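Local coordinates for Glucanase/chitosanase (Paenibacillus fukuinensis, PDB 4ZZ8), which is the discoidin-like (F5/8 type C) module, seen with glucosamine bound, of an enzyme that probably hydrolyses beta-glucan and chitosan, at residues A36-S41 with G128-E133; L65-A70 with A102-T107. All blocks are in the same frame, centred on the assembly; numbering follows the deposited sequence. Where two conformers were deposited one is given.

Contact 1 of 2, residues A36-S41 with G128-E133. With GCS (2-amino-2-deoxy-beta-D-glucopyranose), chain C; SO4 (sulfate ion), chain D.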
# COMPACT_ATOMS: atom_id res chain seq x y z
N ALA A 36 11.03 -8.05 7.94
CA ALA A 36 12.42 -7.73 7.60
C ALA A 36 12.66 -7.61 6.11
O ALA A 36 13.74 -7.61 5.62
CB ALA A 36 13.36 -8.76 8.29
N THR A 37 11.57 -7.67 5.33
CA THR A 37 11.63 -7.42 3.90
C THR A 37 10.65 -6.30 3.55
O THR A 37 9.60 -6.17 4.18
CB THR A 37 11.23 -8.63 3.08
OG1 THR A 37 9.82 -8.97 3.32
CG2 THR A 37 12.13 -9.89 3.40
N ARG A 38 10.98 -5.47 2.55
CA ARG A 38 10.18 -4.32 2.26
C ARG A 38 10.21 -3.97 0.78
O ARG A 38 11.20 -4.13 0.06
CB ARG A 38 10.66 -3.04 3.06
CG ARG A 38 12.13 -2.64 2.80
CD ARG A 38 12.62 -1.69 3.88
NE ARG A 38 14.07 -1.48 3.68
CZ ARG A 38 14.63 -0.50 3.00
NH1 ARG A 38 13.88 0.46 2.50
NH2 ARG A 38 15.99 -0.49 2.83
N TRP A 39 9.06 -3.50 0.33
CA TRP A 39 9.02 -2.65 -0.84
C TRP A 39 9.68 -1.33 -0.53
O TRP A 39 9.46 -0.76 0.53
CB TRP A 39 7.57 -2.42 -1.30
CG TRP A 39 7.38 -1.40 -2.43
CD1 TRP A 39 7.94 -1.45 -3.68
CD2 TRP A 39 6.74 -0.15 -2.35
NE1 TRP A 39 7.70 -0.31 -4.36
CE2 TRP A 39 6.93 0.51 -3.58
CE3 TRP A 39 6.03 0.54 -1.32
CZ2 TRP A 39 6.35 1.75 -3.84
CZ3 TRP A 39 5.48 1.74 -1.58
CH2 TRP A 39 5.62 2.35 -2.85
N ALA A 40 10.36 -0.82 -1.55
CA ALA A 40 10.88 0.58 -1.48
C ALA A 40 10.78 1.12 -2.88
O ALA A 40 11.18 0.46 -3.86
CB ALA A 40 12.31 0.60 -1.01
N SER A 41 10.32 2.36 -2.99
CA SER A 41 10.15 3.03 -4.30
C SER A 41 11.45 3.69 -4.75
O SER A 41 12.45 3.73 -4.01
CB SER A 41 9.09 4.11 -4.19
OG SER A 41 9.54 5.28 -3.46
N GLY A 128 12.61 7.84 -0.77
CA GLY A 128 11.36 7.57 -1.44
C GLY A 128 10.35 7.18 -0.39
O GLY A 128 10.23 7.84 0.68
N TYR A 129 9.58 6.07 -0.65
CA TYR A 129 8.65 5.53 0.33
C TYR A 129 8.93 4.06 0.46
O TYR A 129 9.28 3.41 -0.55
CB TYR A 129 7.22 5.70 -0.16
CG TYR A 129 6.80 7.11 -0.45
CD1 TYR A 129 7.02 7.64 -1.68
CD2 TYR A 129 6.23 7.92 0.54
CE1 TYR A 129 6.62 8.92 -1.99
CE2 TYR A 129 5.83 9.20 0.27
CZ TYR A 129 6.02 9.68 -1.01
OH TYR A 129 5.57 10.98 -1.29
N SER A 130 8.74 3.50 1.62
CA SER A 130 9.05 2.06 1.83
C SER A 130 8.20 1.43 2.92
O SER A 130 7.99 2.07 3.95
CB SER A 130 10.55 1.90 2.18
OG SER A 130 10.93 0.56 2.32
N LEU A 131 7.61 0.28 2.61
CA LEU A 131 6.75 -0.50 3.49
C LEU A 131 7.33 -1.87 3.74
O LEU A 131 7.52 -2.62 2.79
CB LEU A 131 5.35 -0.66 2.85
CG LEU A 131 4.52 0.63 2.84
CD1 LEU A 131 3.42 0.52 1.79
CD2 LEU A 131 3.87 0.90 4.19
N TRP A 132 7.54 -2.24 4.99
CA TRP A 132 7.86 -3.60 5.33
C TRP A 132 6.68 -4.51 5.09
O TRP A 132 6.80 -5.61 4.64
CB TRP A 132 8.23 -3.69 6.81
CG TRP A 132 9.47 -2.92 7.29
CD1 TRP A 132 9.47 -1.74 8.06
CD2 TRP A 132 10.84 -3.22 7.03
NE1 TRP A 132 10.77 -1.34 8.30
CE2 TRP A 132 11.62 -2.20 7.67
CE3 TRP A 132 11.51 -4.22 6.34
CZ2 TRP A 132 13.02 -2.25 7.66
CZ3 TRP A 132 12.92 -4.21 6.24
CH2 TRP A 132 13.63 -3.21 6.92
N GLU A 133 5.51 -4.03 5.44
CA GLU A 133 4.26 -4.74 5.23
C GLU A 133 3.10 -3.81 4.95
O GLU A 133 2.99 -2.69 5.44
CB GLU A 133 3.87 -5.68 6.43
CG GLU A 133 4.74 -6.91 6.52
CD GLU A 133 4.57 -7.89 5.41
OE1 GLU A 133 3.43 -8.47 5.19
OE2 GLU A 133 5.45 -8.15 4.64
C1 GCS C . 18.38 4.43 2.29
C2 GCS C . 17.90 3.13 1.69
C3 GCS C . 16.37 3.24 1.53
C4 GCS C . 15.74 3.68 2.84
C5 GCS C . 16.37 4.93 3.42
C6 GCS C . 15.85 5.32 4.77
N2 GCS C . 18.52 2.84 0.43
O3 GCS C . 15.96 1.94 1.02
O4 GCS C . 14.33 3.81 2.65
O5 GCS C . 17.78 4.68 3.50
O6 GCS C . 16.16 4.36 5.76
S SO4 D . 17.03 -4.03 3.64
O1 SO4 D . 17.42 -2.73 4.09
O2 SO4 D . 17.29 -5.05 4.61
O3 SO4 D . 15.58 -3.95 3.37
O4 SO4 D . 17.69 -4.36 2.40
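Arg38 turns its CG in between its own backbone N and carbonyl carbon (chi1 58°) and then runs extended to NE, while Trp132 keeps CG anti to its carbonyl carbon, which brings Arg38 CD over the indole. This is the sugar-binding end of a beta-sandwich of the F5/8 type C kind, where edge strand 39-40 pairs antiparallel with 130-137. Arg38 CD sits 3.5 Å from the centroid of the Trp132 six-membered ring, a CH-pi contact over the face, and the guanidinium plane is turned 66° from the ring. All five Arg38 N-H groups are engaged: NH1 and NH2 both donate to O3 of the glucosamine, NE and NH2 hold a sulfate, probably from the crystallisation liquor, and NH1 also bonds Ser130 OG (3.0 Å), lying near the guanidinium plane. Ser130 OG helps set the guanidinium rotation along with sulfate and sugar, and itself donates to Trp39 O at 2.7 Å. The same carbonyl accepts Leu131 N from the opposite face of its plane. Beneath, Trp39 CE3 meets Leu131 CD1, facing Ile50 of the other sheet. Ser41 N donates to Tyr129 O, and Tyr129 N returns a bond to Ser41 OG, 2.9 Å and 160° at the hydrogen.

Contact 2 of 2, residues L65-A70 with A102-T107. With GCS (2-amino-2-deoxy-beta-D-glucopyranose), chain C.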
# COMPACT_ATOMS: atom_id res chain seq x y z
N LEU A 65 -0.34 -0.65 7.85
CA LEU A 65 0.91 -0.36 7.22
C LEU A 65 2.01 -0.44 8.25
O LEU A 65 1.94 0.13 9.35
CB LEU A 65 0.89 1.02 6.60
CG LEU A 65 -0.20 1.27 5.55
CD1 LEU A 65 -0.15 2.67 4.96
CD2 LEU A 65 -0.28 0.17 4.48
N ASN A 66 3.07 -1.10 7.88
CA ASN A 66 4.29 -1.08 8.69
C ASN A 66 5.35 -0.38 7.86
O ASN A 66 5.93 -0.99 6.94
CB ASN A 66 4.71 -2.51 8.99
CG ASN A 66 5.99 -2.60 9.84
OD1 ASN A 66 6.36 -3.73 10.24
ND2 ASN A 66 6.64 -1.54 10.07
N TRP A 67 5.55 0.89 8.12
CA TRP A 67 6.47 1.74 7.38
C TRP A 67 7.91 1.50 7.83
O TRP A 67 8.18 1.43 9.03
CB TRP A 67 6.16 3.21 7.51
CG TRP A 67 4.85 3.68 6.98
CD1 TRP A 67 3.68 3.88 7.69
CD2 TRP A 67 4.58 4.06 5.63
NE1 TRP A 67 2.71 4.35 6.81
CE2 TRP A 67 3.27 4.51 5.56
CE3 TRP A 67 5.35 4.07 4.45
CZ2 TRP A 67 2.67 4.91 4.35
CZ3 TRP A 67 4.78 4.46 3.29
CH2 TRP A 67 3.47 4.86 3.24
N GLU A 68 8.82 1.55 6.86
CA GLU A 68 10.24 1.77 7.12
C GLU A 68 10.50 3.26 7.36
O GLU A 68 9.59 4.06 7.30
CB GLU A 68 11.03 1.18 5.95
CG GLU A 68 12.54 1.10 6.09
CD GLU A 68 13.35 2.26 5.48
OE1 GLU A 68 12.82 3.14 4.72
OE2 GLU A 68 14.58 2.33 5.87
N ASP A 69 11.75 3.66 7.64
CA ASP A 69 12.02 5.03 8.01
C ASP A 69 11.57 6.01 6.93
O ASP A 69 11.15 7.14 7.25
CB ASP A 69 13.52 5.17 8.35
CG ASP A 69 14.03 4.14 9.39
OD1 ASP A 69 13.66 2.93 9.36
OD2 ASP A 69 14.82 4.58 10.26
N ALA A 70 11.60 5.57 5.65
CA ALA A 70 11.16 6.42 4.54
C ALA A 70 9.64 6.29 4.51
O ALA A 70 9.11 5.58 3.66
CB ALA A 70 11.75 6.00 3.26
N ALA A 102 6.10 4.30 11.24
CA ALA A 102 6.04 3.09 11.96
C ALA A 102 4.75 2.35 11.61
O ALA A 102 4.41 2.21 10.41
CB ALA A 102 6.18 3.36 13.45
N ILE A 103 3.99 1.88 12.60
CA ILE A 103 2.71 1.25 12.29
C ILE A 103 1.59 2.26 12.13
O ILE A 103 1.38 3.11 12.98
CB ILE A 103 2.27 0.22 13.37
CG1 ILE A 103 3.34 -0.80 13.67
CG2 ILE A 103 0.98 -0.43 12.95
CD1 ILE A 103 3.88 -1.55 12.51
N ASP A 104 0.88 2.15 11.01
CA ASP A 104 -0.36 2.89 10.81
C ASP A 104 -1.50 1.87 10.72
O ASP A 104 -1.60 1.11 9.78
CB ASP A 104 -0.36 3.74 9.52
CG ASP A 104 0.61 4.87 9.51
OD1 ASP A 104 1.26 5.15 10.51
OD2 ASP A 104 0.75 5.56 8.47
N ASP A 105 -2.43 1.93 11.68
CA ASP A 105 -3.57 0.99 11.69
C ASP A 105 -4.75 1.81 11.32
O ASP A 105 -5.21 2.71 12.08
CB ASP A 105 -3.75 0.30 13.08
CG ASP A 105 -4.52 -1.06 13.02
OD1 ASP A 105 -5.09 -1.48 11.98
OD2 ASP A 105 -4.50 -1.76 14.07
N ILE A 106 -5.26 1.57 10.11
CA ILE A 106 -6.26 2.40 9.53
C ILE A 106 -7.59 1.66 9.42
O ILE A 106 -7.63 0.56 8.89
CB ILE A 106 -5.80 2.82 8.09
CG1 ILE A 106 -4.41 3.48 8.13
CG2 ILE A 106 -6.90 3.65 7.38
CD1 ILE A 106 -3.60 3.29 6.85
N THR A 107 -8.69 2.29 9.88
CA THR A 107 -10.04 1.73 9.59
C THR A 107 -10.92 2.68 8.84
O THR A 107 -10.72 3.91 8.83
CB THR A 107 -10.78 1.37 10.88
OG1 THR A 107 -10.88 2.57 11.65
CG2 THR A 107 -10.02 0.30 11.68
C1 GCS C . 18.38 4.43 2.29
C2 GCS C . 17.90 3.13 1.69
C3 GCS C . 16.37 3.24 1.53
C4 GCS C . 15.74 3.68 2.84
C5 GCS C . 16.37 4.93 3.42
C6 GCS C . 15.85 5.32 4.77
N2 GCS C . 18.52 2.84 0.43
O3 GCS C . 15.96 1.94 1.02
O4 GCS C . 14.33 3.81 2.65
O5 GCS C . 17.78 4.68 3.50
O6 GCS C . 16.16 4.36 5.76
O HOH W 1 8.59 4.68 9.87
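A sugar-binding loop grows here out of an antiparallel strand pair: Trp67, joined to Ala102 and Asp104, is the last strand residue before Glu68, which grips the glucosamine. Trp67 N donates to Ala102 O at 2.9 Å, approaching from above the carbonyl plane. The Trp67 indole, with CG anti to the carbonyl carbon (chi1 -63°), brings NE1 to Asp104 OD2 at 2.8 Å. That bond is bent, 138° at the hydrogen, and the nitrogen comes from above the carboxylate, whose plane stands 64° from the ring. Asp104 OD2 also bonds Tyr75 OH, and the Tyr75 ring meets that of Trp67, so the carboxylate ties the indole to strand 75-80 of the facing sheet.

Strands 57-67 and 103-113 are neighbours in the four-stranded sheet of the beta-sandwich. Leu65 and Asp104 form a hydrogen-bonded pair through both backbone amides, and Asn66 and Ile103 the adjoining non-hydrogen-bonded one. On the inner side Leu65 CD1 touches Ile106 CD1 at 4.0 Å, near Tyr75; on the other, the Ile103 CD1 methyl rests 3.6 Å from the amide carbon CG of Asn66.

Past the strand, a water bridges Glu68 O and Ala102 N. The Glu68 carboxylate points to the ligand with both oxygens: OE1 accepts from the sugar O4 and OE2 from O6, each at 2.6 Å. Ala70 N donates to Glu68 OE1 from above the carboxylate plane, at 2.9 Å.

How the contacts relate
The two contacts share the four-stranded antiparallel sheet, whose order runs 39-40, 130-137, 57-67, 103-113, so contact 1 joins its first two strands and contact 2 its last two. Their centres lie 10 Å apart, and the central strands stitch them together: Trp132 N and Glu133 O probably bond to Asn66 O and N, a classic beta bulge in which both residues face Asn66. Along the chain, 65-70 and 102-107 both fall between 36-41 and 128-133. Because each contact ends at the same glucosamine, through Arg38 in one and Glu68 in the other, residues far apart in sequence meet at one sugar site at the end of the sandwich.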